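Local coordinates for conserved hypothetical protein (Staphylococcus aureus subsp. aureus, PDB 2AP3) that is of unknown function but belongs to a family of putative cell-wall binding lipoproteins and folds as an elongated bundle of antiparallel helices, at residues A[45-49]-A[74-78]; A[68-72]-A[147-151]; A[82-86]-A[132-137]; A[124-129]-A[180-185]. All blocks are in the same frame, centred on the assembly; numbering follows the deposited sequence.

Overall arrangement
All four contacts join neighbouring helices of one long antiparallel bundle, and each has a buried and a more open side. Interactions 2 and 3 both tie helix 61-96 to helix 109-150, their centres about 21 Å apart, interaction 2 near an end of the bundle and interaction 3 close to its middle. Interaction 1 joins helix 61-96 to helix 33-50 and touches both of these. Interaction 4, also central, pairs helices 109-150 and 157-195. Chemistry shifts with place: interaction 1 is largely polar and buries an asparagine and an arginine, interaction 3 centres on aromatic rings flanked by charges, interaction 4 is packing without a cross-segment hydrogen bond, and interaction 2 mixes apolar packing with an exposed lysine-asparagine bond.

Interaction 1 (A[45-49]-A[74-78]); sequences LDEKK and NADDR
Arg78 reaches across to Leu45, Asp46 and Lys49, and its side chain changes partner as it goes. Its CB still lies beside Tyr136 of helix 109-150. The next carbon, CG, packs on Leu45 CB at 3.6 Å, the two side chains sliding past each other in opposite directions. CD then meets Asp46 OD1 at 3.3 Å. A bend at chi3 (-71°) turns the head back along its own helix, where NE donates to Asn74 OD1 at 2.9 Å, from above the plane of that carbonyl. NH1 and Asp46 OD1 are too far apart for more than a long salt bridge, 3.9 Å, but a water joins them: it accepts from NH1 in the guanidinium plane and donates to Asp46 OD1 at 2.7 Å. NH2 is paired with Glu143 of helix 109-150, while Lys49 CD lies over one guanidinium face, 3.6 Å from Arg78 NH2. Arginine suits this buried place because its aliphatic part packs and its head has several partners. Asn74 uses both ends of its amide: OD1 takes the arginine's NE, and ND2 donates to Leu45 O at 3.0 Å (161° at the hydrogen). That oxygen also receives the helical bond of Lys49 N, from the other face of its plane. Segments 45-49 and 74-78 lie at 169°, and such a polar layer, with side chain-to-backbone and water-mediated bonds, lies between antiparallel helices of a helical bundle.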
loop_
_atom_site.group_PDB
_atom_site.type_symbol
_atom_site.label_atom_id
_atom_site.label_comp_id
_atom_site.label_asym_id
_atom_site.label_seq_id
_atom_site.Cartn_x
_atom_site.Cartn_y
_atom_site.Cartn_z
ATOM N N LEU A 45 -11.201 -10.293 6.132
ATOM C CA LEU A 45 -10.422 -11.098 7.060
ATOM C C LEU A 45 -10.314 -10.452 8.441
ATOM O O LEU A 45 -10.384 -11.144 9.460
ATOM C CB LEU A 45 -9.033 -11.364 6.470
ATOM C CG LEU A 45 -9.040 -12.416 5.352
ATOM C CD1 LEU A 45 -7.751 -12.317 4.525
ATOM C CD2 LEU A 45 -9.236 -13.820 5.914
ATOM N N ASP A 46 -10.219 -9.121 8.456
ATOM C CA ASP A 46 -10.125 -8.352 9.714
ATOM C C ASP A 46 -11.452 -8.514 10.473
ATOM O O ASP A 46 -11.464 -8.663 11.695
ATOM C CB ASP A 46 -9.893 -6.857 9.433
ATOM C CG ASP A 46 -8.454 -6.524 9.016
ATOM O OD1 ASP A 46 -7.570 -7.324 9.294
ATOM O OD2 ASP A 46 -8.230 -5.429 8.457
ATOM N N GLU A 47 -12.570 -8.512 9.746
ATOM C CA GLU A 47 -13.860 -8.698 10.407
ATOM C C GLU A 47 -14.022 -10.101 10.973
ATOM O O GLU A 47 -14.531 -10.265 12.088
ATOM C CB GLU A 47 -15.020 -8.338 9.468
ATOM C CG GLU A 47 -15.144 -6.837 9.248
ATOM C CD GLU A 47 -15.260 -6.046 10.554
ATOM O OE1 GLU A 47 -16.214 -6.304 11.327
ATOM O OE2 GLU A 47 -14.402 -5.182 10.809
ATOM N N LYS A 48 -13.505 -11.102 10.257
ATOM C CA LYS A 48 -13.564 -12.473 10.746
ATOM C C LYS A 48 -12.711 -12.638 12.006
ATOM O O LYS A 48 -13.124 -13.304 12.952
ATOM C CB LYS A 48 -13.115 -13.453 9.665
ATOM C CG LYS A 48 -14.195 -13.797 8.661
ATOM C CD LYS A 48 -13.651 -14.833 7.691
ATOM C CE LYS A 48 -14.609 -15.112 6.559
ATOM N NZ LYS A 48 -14.880 -13.950 5.644
ATOM N N LYS A 49 -11.540 -11.997 11.999
ATOM C CA LYS A 49 -10.636 -11.993 13.159
ATOM C C LYS A 49 -11.358 -11.458 14.374
ATOM O O LYS A 49 -11.320 -12.091 15.427
ATOM C CB LYS A 49 -9.396 -11.137 12.874
ATOM C CG LYS A 49 -8.358 -11.194 13.996
ATOM C CD LYS A 49 -7.182 -10.306 13.626
ATOM C CE LYS A 49 -6.177 -10.143 14.754
ATOM N NZ LYS A 49 -6.692 -9.214 15.806
ATOM N N ASN A 74 -5.658 -16.998 10.170
ATOM C CA ASN A 74 -6.143 -15.701 9.711
ATOM C C ASN A 74 -5.001 -14.679 9.498
ATOM O O ASN A 74 -5.016 -13.886 8.533
ATOM C CB ASN A 74 -7.203 -15.195 10.699
ATOM C CG ASN A 74 -7.700 -13.807 10.355
ATOM O OD1 ASN A 74 -7.100 -12.791 10.709
ATOM N ND2 ASN A 74 -8.832 -13.758 9.657
ATOM N N ALA A 75 -4.003 -14.720 10.379
ATOM C CA ALA A 75 -2.821 -13.860 10.183
ATOM C C ALA A 75 -2.082 -14.283 8.910
ATOM O O ALA A 75 -1.730 -13.427 8.078
ATOM C CB ALA A 75 -1.930 -13.906 11.410
ATOM N N ASP A 76 -1.878 -15.592 8.724
ATOM C CA ASP A 76 -1.301 -16.096 7.454
ATOM C C ASP A 76 -2.111 -15.640 6.240
ATOM O O ASP A 76 -1.544 -15.249 5.211
ATOM C CB ASP A 76 -1.154 -17.630 7.445
ATOM C CG ASP A 76 -0.125 -18.115 8.414
ATOM O OD1 ASP A 76 0.833 -17.378 8.728
ATOM O OD2 ASP A 76 -0.265 -19.279 8.858
ATOM N N ASP A 77 -3.433 -15.676 6.373
ATOM C CA ASP A 77 -4.309 -15.375 5.254
ATOM C C ASP A 77 -4.191 -13.906 4.880
ATOM O O ASP A 77 -4.190 -13.548 3.706
ATOM C CB ASP A 77 -5.772 -15.681 5.632
ATOM C CG ASP A 77 -6.076 -17.158 5.670
ATOM O OD1 ASP A 77 -5.253 -17.969 5.205
ATOM O OD2 ASP A 77 -7.166 -17.485 6.212
ATOM N N ARG A 78 -4.090 -13.052 5.888
ATOM C CA ARG A 78 -3.957 -11.620 5.620
ATOM C C ARG A 78 -2.620 -11.316 4.967
ATOM O O ARG A 78 -2.548 -10.586 3.983
ATOM C CB ARG A 78 -4.152 -10.815 6.906
ATOM C CG ARG A 78 -5.620 -10.797 7.337
ATOM C CD ARG A 78 -5.828 -10.018 8.647
ATOM N NE ARG A 78 -5.289 -10.698 9.828
ATOM C CZ ARG A 78 -4.544 -10.113 10.761
ATOM N NH1 ARG A 78 -4.233 -8.822 10.681
ATOM N NH2 ARG A 78 -4.123 -10.831 11.800
HETATM O O HOH W 1 -4.946 -6.690 8.815
#

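Interaction 2 (A[68-72]-A[147-151]); sequences VKDLI and FKYLN
The Phe147 ring takes Leu71 CB over one face, a CH-pi contact with the carbon 3.7 Å from the centroid and only 14° off the ring normal. Leu71 CD1 and CD2 continue along the ring, near Phe147 CE1 and CZ, and the carbonyl oxygen Leu71 O lies 3.6 Å from Phe147 CD2. Lys49 of helix 33-50 touches the ring as well, so the phenylalanine fills a seam where three helices meet. The other flat group is the amide of Asn151. Its OD1 accepts from Lys69 NZ at 2.9 Å, in the carbonyl plane and on a lone pair, the two side chains crossing at about a right angle. These pairs hold the start of helix 61-96 against the end of helix 109-150, neighbours in the antiparallel bundle, and residue type follows depth. Branched Val68 sits deeper: CG1, anti to the backbone N (chi1 168°), is turned onto Phe147 O at 3.4 Å and Asn151 CB, while CG2 packs on Leu150 CB. Ile72 slides past Phe147 in the opposite direction, its CG1 3.6 Å from Phe147 CB, and its CD1 reaches on toward Asn151 CB. Lysine and asparagine suit the solvent-exposed border, where the long Lys69 chain leaves its helix and bends at chi4 (-59°) to bring NZ back to the amide.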
loop_
_atom_site.group_PDB
_atom_site.type_symbol
_atom_site.label_atom_id
_atom_site.label_comp_id
_atom_site.label_asym_id
_atom_site.label_seq_id
_atom_site.Cartn_x
_atom_site.Cartn_y
_atom_site.Cartn_z
ATOM N N VAL A 68 -7.786 -20.139 18.622
ATOM C CA VAL A 68 -6.351 -19.811 18.538
ATOM C C VAL A 68 -5.790 -20.271 17.190
ATOM O O VAL A 68 -5.099 -19.523 16.493
ATOM C CB VAL A 68 -5.587 -20.466 19.686
ATOM C CG1 VAL A 68 -4.100 -20.384 19.442
ATOM C CG2 VAL A 68 -5.959 -19.796 20.989
ATOM N N LYS A 69 -6.113 -21.502 16.802
ATOM C CA LYS A 69 -5.613 -22.002 15.506
ATOM C C LYS A 69 -6.176 -21.193 14.330
ATOM O O LYS A 69 -5.479 -20.883 13.342
ATOM C CB LYS A 69 -5.964 -23.469 15.362
ATOM C CG LYS A 69 -5.212 -24.299 16.405
ATOM C CD LYS A 69 -5.680 -25.750 16.428
ATOM C CE LYS A 69 -5.106 -26.485 17.621
ATOM N NZ LYS A 69 -3.612 -26.459 17.594
ATOM N N ASP A 70 -7.423 -20.780 14.462
ATOM C CA ASP A 70 -8.039 -19.949 13.431
ATOM C C ASP A 70 -7.414 -18.553 13.348
ATOM O O ASP A 70 -7.318 -17.942 12.245
ATOM C CB ASP A 70 -9.534 -19.848 13.706
ATOM C CG ASP A 70 -10.274 -21.123 13.331
ATOM O OD1 ASP A 70 -9.690 -22.049 12.706
ATOM O OD2 ASP A 70 -11.482 -21.177 13.639
ATOM N N LEU A 71 -7.004 -18.031 14.499
ATOM C CA LEU A 71 -6.325 -16.733 14.532
ATOM C C LEU A 71 -4.959 -16.782 13.851
ATOM O O LEU A 71 -4.586 -15.852 13.143
ATOM C CB LEU A 71 -6.198 -16.223 15.958
ATOM C CG LEU A 71 -7.517 -15.676 16.511
ATOM C CD1 LEU A 71 -7.437 -15.609 18.039
ATOM C CD2 LEU A 71 -7.853 -14.302 15.885
ATOM N N ILE A 72 -4.251 -17.904 14.009
ATOM C CA ILE A 72 -2.957 -18.090 13.345
ATOM C C ILE A 72 -3.187 -18.135 11.847
ATOM O O ILE A 72 -2.545 -17.398 11.101
ATOM C CB ILE A 72 -2.267 -19.379 13.821
ATOM C CG1 ILE A 72 -1.876 -19.228 15.293
ATOM C CG2 ILE A 72 -1.037 -19.708 12.940
ATOM C CD1 ILE A 72 -1.383 -20.522 15.950
ATOM N N PHE A 147 -0.402 -15.227 18.814
ATOM C CA PHE A 147 -1.300 -16.386 18.700
ATOM C C PHE A 147 -0.574 -17.715 18.839
ATOM O O PHE A 147 -1.120 -18.652 19.459
ATOM C CB PHE A 147 -2.142 -16.323 17.414
ATOM C CG PHE A 147 -2.895 -15.031 17.243
ATOM C CD1 PHE A 147 -3.477 -14.390 18.331
ATOM C CD2 PHE A 147 -2.991 -14.439 15.986
ATOM C CE1 PHE A 147 -4.168 -13.160 18.186
ATOM C CE2 PHE A 147 -3.668 -13.210 15.824
ATOM C CZ PHE A 147 -4.273 -12.583 16.933
ATOM N N LYS A 148 0.644 -17.803 18.304
ATOM C CA LYS A 148 1.460 -19.005 18.485
ATOM C C LYS A 148 1.759 -19.252 19.961
ATOM O O LYS A 148 1.754 -20.401 20.430
ATOM C CB LYS A 148 2.752 -18.905 17.704
ATOM C CG LYS A 148 2.571 -19.135 16.212
ATOM C CD LYS A 148 3.934 -19.186 15.446
ATOM C CE LYS A 148 4.904 -20.285 15.936
ATOM N NZ LYS A 148 6.196 -20.210 15.200
ATOM N N TYR A 149 2.007 -18.170 20.699
ATOM C CA TYR A 149 2.244 -18.288 22.131
ATOM C C TYR A 149 1.016 -18.868 22.846
ATOM O O TYR A 149 1.125 -19.702 23.738
ATOM C CB TYR A 149 2.673 -16.929 22.688
ATOM C CG TYR A 149 2.766 -16.866 24.197
ATOM C CD1 TYR A 149 3.772 -17.536 24.890
ATOM C CD2 TYR A 149 1.850 -16.120 24.924
ATOM C CE1 TYR A 149 3.846 -17.470 26.271
ATOM C CE2 TYR A 149 1.926 -16.038 26.324
ATOM C CZ TYR A 149 2.932 -16.724 26.985
ATOM O OH TYR A 149 3.032 -16.676 28.365
ATOM N N LEU A 150 -0.171 -18.473 22.409
ATOM C CA LEU A 150 -1.390 -19.062 22.988
ATOM C C LEU A 150 -1.600 -20.541 22.644
ATOM O O LEU A 150 -2.373 -21.218 23.346
ATOM C CB LEU A 150 -2.638 -18.301 22.504
ATOM C CG LEU A 150 -2.694 -16.788 22.754
ATOM C CD1 LEU A 150 -3.930 -16.196 22.136
ATOM C CD2 LEU A 150 -2.659 -16.478 24.244
ATOM N N ASN A 151 -0.983 -21.016 21.550
ATOM C CA ASN A 151 -1.168 -22.394 20.995
ATOM C C ASN A 151 -0.216 -23.427 21.610
ATOM O O ASN A 151 -0.021 -24.548 21.080
ATOM C CB ASN A 151 -0.997 -22.387 19.460
ATOM C CG ASN A 151 -1.543 -23.650 18.786
ATOM O OD1 ASN A 151 -2.606 -24.175 19.165
ATOM N ND2 ASN A 151 -0.829 -24.138 17.782
#

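Interaction 3 (A[82-86]-A[132-137]); sequences FEKEE and YAKAYK
Tyr132 begins the second segment by bringing its CE2 to two side chains of the first. Phe82 CE1 lies 4.0 Å from Tyr132 CE2, and Glu85 OE2 lies near the plane of the tyrosine ring, at its edge. The hydroxyl and Glu85 OE1 share a water, 2.7 Å from Tyr132 OH, whereas Glu85 OE2 is hydrogen-bonded directly to His129 one turn earlier in helix 109-150. Next comes Ala133, small enough for the phenylalanine to press close to the backbone: its CB sits in the plane of the Phe82 ring, 3.7 Å from Phe82 CE2. Tyr136, a turn farther on, supplies the face contact. Its edge points at the Phe82 ring in an edge-to-face pair, centroids 4.6 Å apart and planes at 52°, with Tyr136 CD2 over the ring centre. Lys137 closes the row. Its CG approaches Phe82 CD2, and the bend at chi3 (-77°) carries NZ to Glu86 OE2 at 2.7 Å, a salt bridge made on the syn lone pair of the carboxylate. With chi1 at -173°, the Phe82 ring is swung away from its own backbone N and reaches in among Tyr132, Ala133, Tyr136 and Lys137. An aromatic knob in a four-residue hole, flanked by charged groups, is knobs-into-holes packing as known from antiparallel helical bundles.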
loop_
_atom_site.group_PDB
_atom_site.type_symbol
_atom_site.label_atom_id
_atom_site.label_comp_id
_atom_site.label_asym_id
_atom_site.label_seq_id
_atom_site.Cartn_x
_atom_site.Cartn_y
_atom_site.Cartn_z
ATOM N N PHE A 82 -2.024 -9.872 1.228
ATOM C CA PHE A 82 -1.228 -8.657 1.053
ATOM C C PHE A 82 -0.117 -8.808 0.010
ATOM O O PHE A 82 0.269 -7.831 -0.615
ATOM C CB PHE A 82 -0.690 -8.175 2.391
ATOM C CG PHE A 82 -0.005 -6.849 2.334
ATOM C CD1 PHE A 82 -0.728 -5.690 2.079
ATOM C CD2 PHE A 82 1.353 -6.752 2.527
ATOM C CE1 PHE A 82 -0.079 -4.453 2.046
ATOM C CE2 PHE A 82 2.019 -5.517 2.486
ATOM C CZ PHE A 82 1.282 -4.374 2.235
ATOM N N GLU A 83 0.372 -10.032 -0.190
ATOM C CA GLU A 83 1.391 -10.284 -1.233
ATOM C C GLU A 83 0.928 -9.736 -2.578
ATOM O O GLU A 83 1.754 -9.251 -3.360
ATOM C CB GLU A 83 1.652 -11.777 -1.403
ATOM C CG GLU A 83 2.357 -12.415 -0.218
ATOM C CD GLU A 83 2.746 -13.879 -0.471
ATOM O OE1 GLU A 83 3.019 -14.248 -1.649
ATOM O OE2 GLU A 83 2.775 -14.663 0.490
ATOM N N LYS A 84 -0.367 -9.877 -2.873
ATOM C CA LYS A 84 -0.908 -9.396 -4.148
ATOM C C LYS A 84 -0.710 -7.881 -4.295
ATOM O O LYS A 84 -0.430 -7.395 -5.395
ATOM C CB LYS A 84 -2.382 -9.782 -4.317
ATOM C CG LYS A 84 -2.634 -11.284 -4.398
ATOM C CD LYS A 84 -4.127 -11.548 -4.274
ATOM C CE LYS A 84 -4.448 -13.020 -4.159
ATOM N NZ LYS A 84 -5.927 -13.279 -4.032
ATOM N N GLU A 85 -0.868 -7.137 -3.198
ATOM C CA GLU A 85 -0.617 -5.678 -3.218
ATOM C C GLU A 85 0.863 -5.401 -3.460
ATOM O O GLU A 85 1.230 -4.566 -4.284
ATOM C CB GLU A 85 -1.113 -4.994 -1.932
ATOM C CG GLU A 85 -0.712 -3.500 -1.862
ATOM C CD GLU A 85 -1.381 -2.738 -0.721
ATOM O OE1 GLU A 85 -2.434 -3.208 -0.207
ATOM O OE2 GLU A 85 -0.827 -1.673 -0.315
ATOM N N GLU A 86 1.719 -6.133 -2.758
ATOM C CA GLU A 86 3.156 -5.978 -2.933
ATOM C C GLU A 86 3.547 -6.256 -4.366
ATOM O O GLU A 86 4.314 -5.474 -4.963
ATOM C CB GLU A 86 3.898 -6.919 -1.995
ATOM C CG GLU A 86 3.683 -6.547 -0.522
ATOM C CD GLU A 86 4.483 -7.457 0.374
ATOM O OE1 GLU A 86 4.035 -8.603 0.659
ATOM O OE2 GLU A 86 5.585 -7.034 0.760
ATOM N N TYR A 132 5.746 1.138 4.011
ATOM C CA TYR A 132 4.396 0.750 4.460
ATOM C C TYR A 132 4.223 -0.794 4.504
ATOM O O TYR A 132 3.735 -1.362 5.500
ATOM C CB TYR A 132 3.335 1.444 3.579
ATOM C CG TYR A 132 1.948 0.869 3.728
ATOM C CD1 TYR A 132 1.189 1.127 4.862
ATOM C CD2 TYR A 132 1.398 0.040 2.739
ATOM C CE1 TYR A 132 -0.075 0.595 5.011
ATOM C CE2 TYR A 132 0.119 -0.517 2.878
ATOM C CZ TYR A 132 -0.616 -0.222 4.026
ATOM O OH TYR A 132 -1.882 -0.746 4.199
ATOM N N ALA A 133 4.630 -1.469 3.425
ATOM C CA ALA A 133 4.539 -2.932 3.362
ATOM C C ALA A 133 5.343 -3.578 4.494
ATOM O O ALA A 133 4.876 -4.504 5.137
ATOM C CB ALA A 133 5.023 -3.441 2.020
ATOM N N LYS A 134 6.556 -3.084 4.737
ATOM C CA LYS A 134 7.374 -3.606 5.834
ATOM C C LYS A 134 6.636 -3.441 7.176
ATOM O O LYS A 134 6.594 -4.350 8.006
ATOM C CB LYS A 134 8.739 -2.902 5.886
ATOM C CG LYS A 134 9.764 -3.581 6.801
ATOM C CD LYS A 134 11.139 -2.906 6.655
ATOM C CE LYS A 134 12.124 -3.367 7.713
ATOM N NZ LYS A 134 12.389 -4.836 7.673
ATOM N N ALA A 135 6.046 -2.266 7.385
ATOM C CA ALA A 135 5.379 -1.968 8.659
ATOM C C ALA A 135 4.108 -2.827 8.828
ATOM O O ALA A 135 3.813 -3.303 9.925
ATOM C CB ALA A 135 5.038 -0.485 8.743
ATOM N N TYR A 136 3.368 -3.016 7.736
ATOM C CA TYR A 136 2.163 -3.819 7.804
ATOM C C TYR A 136 2.515 -5.274 8.119
ATOM O O TYR A 136 1.940 -5.873 9.040
ATOM C CB TYR A 136 1.367 -3.726 6.485
ATOM C CG TYR A 136 0.146 -4.616 6.511
ATOM C CD1 TYR A 136 -0.939 -4.305 7.333
ATOM C CD2 TYR A 136 0.101 -5.800 5.767
ATOM C CE1 TYR A 136 -2.054 -5.140 7.407
ATOM C CE2 TYR A 136 -1.034 -6.658 5.830
ATOM C CZ TYR A 136 -2.104 -6.304 6.638
ATOM O OH TYR A 136 -3.213 -7.143 6.705
ATOM N N LYS A 137 3.465 -5.844 7.368
ATOM C CA LYS A 137 3.889 -7.229 7.640
ATOM C C LYS A 137 4.422 -7.432 9.070
ATOM O O LYS A 137 4.114 -8.443 9.719
ATOM C CB LYS A 137 4.909 -7.686 6.607
ATOM C CG LYS A 137 4.294 -7.812 5.228
ATOM C CD LYS A 137 5.287 -8.457 4.232
ATOM C CE LYS A 137 6.322 -7.502 3.775
ATOM N NZ LYS A 137 7.095 -8.174 2.671
HETATM O O HOH W 2 -2.956 -2.368 2.306
#

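Interaction 4 (A[124-129]-A[180-185]); sequences EKYKLH and KYTKVL
Tyr181 and Leu128 meet in the close-packed heart of this contact, where Leu128 CB lies near the plane of the tyrosine ring, 3.9 Å from Tyr181 CD1. Lys125 O, which accepts the helical bond of His129 N, also stands in plane at that ring's edge, 3.4 Å from the carbon Tyr181 CE1. His129 turns the edge of its imidazole to the face of Tyr181 in an offset edge-to-face pair, with centroids 5.4 Å apart and planes at 68°. The hydroxyl end then touches His129 CD2 and the Lys125 chain, which runs extended beyond CG and so carries Lys125 CE to 3.6 Å from Tyr181 OH. A large ring suits this place because it spans the gap between antiparallel neighbours in the bundle, the axes of segments 124-129 and 180-185 approaching to 9.5 Å. The polar ends of the buried residues are met elsewhere in the chain: Lys125 NZ forms a salt bridge with Glu32, just before helix 33-50, and His129 NE2 is hydrogen-bonded to Glu85 of helix 61-96. Beta-branched Val184 fits closely, its CB 3.8 Å from Leu128 CD1 and its CG2 near Lys125 N. Toward solvent the fit is looser. Leu185, though exposed, sets CG over a face of Tyr181, toward the ring's rim, and brings CD2 to 3.9 Å from Lys125 CE. Glu124 gives only its CB, 4.2 Å from Val184 CG2. Lys180 offers Leu128 its carbonyl oxygen and CB, but its long chain then leads away and carries its charge outward.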
loop_
_atom_site.group_PDB
_atom_site.type_symbol
_atom_site.label_atom_id
_atom_site.label_comp_id
_atom_site.label_asym_id
_atom_site.label_seq_id
_atom_site.Cartn_x
_atom_site.Cartn_y
_atom_site.Cartn_z
ATOM N N GLU A 124 9.069 8.636 -4.974
ATOM C CA GLU A 124 8.871 8.661 -3.524
ATOM C C GLU A 124 7.681 7.761 -3.133
ATOM O O GLU A 124 7.702 7.120 -2.062
ATOM C CB GLU A 124 8.662 10.094 -3.019
ATOM C CG GLU A 124 8.774 10.230 -1.504
ATOM C CD GLU A 124 9.906 9.382 -0.920
ATOM O OE1 GLU A 124 11.088 9.667 -1.202
ATOM O OE2 GLU A 124 9.614 8.414 -0.188
ATOM N N LYS A 125 6.663 7.706 -4.001
ATOM C CA LYS A 125 5.488 6.848 -3.768
ATOM C C LYS A 125 5.927 5.397 -3.612
ATOM O O LYS A 125 5.557 4.720 -2.645
ATOM C CB LYS A 125 4.468 6.954 -4.917
ATOM C CG LYS A 125 3.302 5.932 -4.823
ATOM C CD LYS A 125 2.461 5.863 -6.116
ATOM C CE LYS A 125 1.517 4.643 -6.142
ATOM N NZ LYS A 125 0.611 4.625 -7.344
ATOM N N TYR A 126 6.704 4.912 -4.574
ATOM C CA TYR A 126 7.151 3.526 -4.545
ATOM C C TYR A 126 8.027 3.218 -3.344
ATOM O O TYR A 126 7.923 2.141 -2.758
ATOM C CB TYR A 126 7.818 3.144 -5.862
ATOM C CG TYR A 126 6.871 3.268 -7.034
ATOM C CD1 TYR A 126 5.634 2.618 -7.035
ATOM C CD2 TYR A 126 7.222 4.019 -8.163
ATOM C CE1 TYR A 126 4.761 2.733 -8.118
ATOM C CE2 TYR A 126 6.360 4.124 -9.253
ATOM C CZ TYR A 126 5.135 3.486 -9.218
ATOM O OH TYR A 126 4.279 3.590 -10.289
ATOM N N LYS A 127 8.877 4.168 -2.953
ATOM C CA LYS A 127 9.708 3.976 -1.772
ATOM C C LYS A 127 8.860 3.927 -0.496
ATOM O O LYS A 127 9.066 3.070 0.378
ATOM C CB LYS A 127 10.772 5.072 -1.680
ATOM C CG LYS A 127 11.758 4.853 -0.543
ATOM C CD LYS A 127 12.783 5.964 -0.414
ATOM C CE LYS A 127 13.513 5.846 0.911
ATOM N NZ LYS A 127 14.497 6.950 1.105
ATOM N N LEU A 128 7.905 4.836 -0.383
ATOM C CA LEU A 128 7.075 4.863 0.806
ATOM C C LEU A 128 6.165 3.641 0.863
ATOM O O LEU A 128 5.832 3.169 1.952
ATOM C CB LEU A 128 6.278 6.162 0.910
ATOM C CG LEU A 128 7.013 7.366 1.515
ATOM C CD1 LEU A 128 6.123 8.605 1.388
ATOM C CD2 LEU A 128 7.369 7.103 2.983
ATOM N N HIS A 129 5.781 3.104 -0.293
ATOM C CA HIS A 129 5.005 1.866 -0.225
ATOM C C HIS A 129 5.811 0.711 0.373
ATOM O O HIS A 129 5.274 -0.091 1.153
ATOM C CB HIS A 129 4.434 1.428 -1.571
ATOM C CG HIS A 129 3.452 0.312 -1.415
ATOM N ND1 HIS A 129 3.834 -1.012 -1.407
ATOM C CD2 HIS A 129 2.133 0.329 -1.119
ATOM C CE1 HIS A 129 2.776 -1.771 -1.168
ATOM N NE2 HIS A 129 1.727 -0.982 -1.015
ATOM N N LYS A 180 2.119 8.927 6.088
ATOM C CA LYS A 180 3.089 9.454 5.130
ATOM C C LYS A 180 2.760 9.005 3.706
ATOM O O LYS A 180 2.929 9.762 2.741
ATOM C CB LYS A 180 4.498 9.004 5.500
ATOM C CG LYS A 180 5.046 9.623 6.771
ATOM C CD LYS A 180 6.557 9.449 6.840
ATOM C CE LYS A 180 7.172 10.348 7.905
ATOM N NZ LYS A 180 6.854 9.910 9.297
ATOM N N TYR A 181 2.295 7.762 3.568
ATOM C CA TYR A 181 1.974 7.217 2.250
ATOM C C TYR A 181 0.743 7.914 1.675
ATOM O O TYR A 181 0.722 8.294 0.508
ATOM C CB TYR A 181 1.764 5.691 2.303
ATOM C CG TYR A 181 1.583 5.068 0.934
ATOM C CD1 TYR A 181 2.594 5.133 -0.017
ATOM C CD2 TYR A 181 0.407 4.390 0.603
ATOM C CE1 TYR A 181 2.436 4.575 -1.267
ATOM C CE2 TYR A 181 0.238 3.827 -0.646
ATOM C CZ TYR A 181 1.258 3.928 -1.572
ATOM O OH TYR A 181 1.100 3.364 -2.808
ATOM N N THR A 182 -0.284 8.091 2.502
ATOM C CA THR A 182 -1.490 8.797 2.062
ATOM C C THR A 182 -1.138 10.222 1.633
ATOM O O THR A 182 -1.638 10.709 0.599
ATOM C CB THR A 182 -2.588 8.759 3.149
ATOM O OG1 THR A 182 -2.934 7.394 3.425
ATOM C CG2 THR A 182 -3.850 9.497 2.689
ATOM N N LYS A 183 -0.255 10.872 2.397
ATOM C CA LYS A 183 0.284 12.176 2.004
ATOM C C LYS A 183 0.919 12.164 0.612
ATOM O O LYS A 183 0.692 13.089 -0.176
ATOM C CB LYS A 183 1.293 12.710 3.027
ATOM C CG LYS A 183 0.677 13.406 4.229
ATOM C CD LYS A 183 1.683 14.384 4.812
ATOM C CE LYS A 183 1.193 15.023 6.105
ATOM N NZ LYS A 183 2.209 15.972 6.640
ATOM N N VAL A 184 1.703 11.129 0.296
ATOM C CA VAL A 184 2.420 11.110 -0.986
ATOM C C VAL A 184 1.454 10.859 -2.144
ATOM O O VAL A 184 1.645 11.392 -3.241
ATOM C CB VAL A 184 3.627 10.118 -1.017
ATOM C CG1 VAL A 184 3.168 8.672 -1.073
ATOM C CG2 VAL A 184 4.534 10.428 -2.213
ATOM N N LEU A 185 0.408 10.074 -1.894
ATOM C CA LEU A 185 -0.581 9.819 -2.935
ATOM C C LEU A 185 -1.266 11.136 -3.283
ATOM O O LEU A 185 -1.574 11.396 -4.454
ATOM C CB LEU A 185 -1.596 8.763 -2.512
ATOM C CG LEU A 185 -1.068 7.334 -2.279
ATOM C CD1 LEU A 185 -2.210 6.396 -1.849
ATOM C CD2 LEU A 185 -0.341 6.821 -3.531
#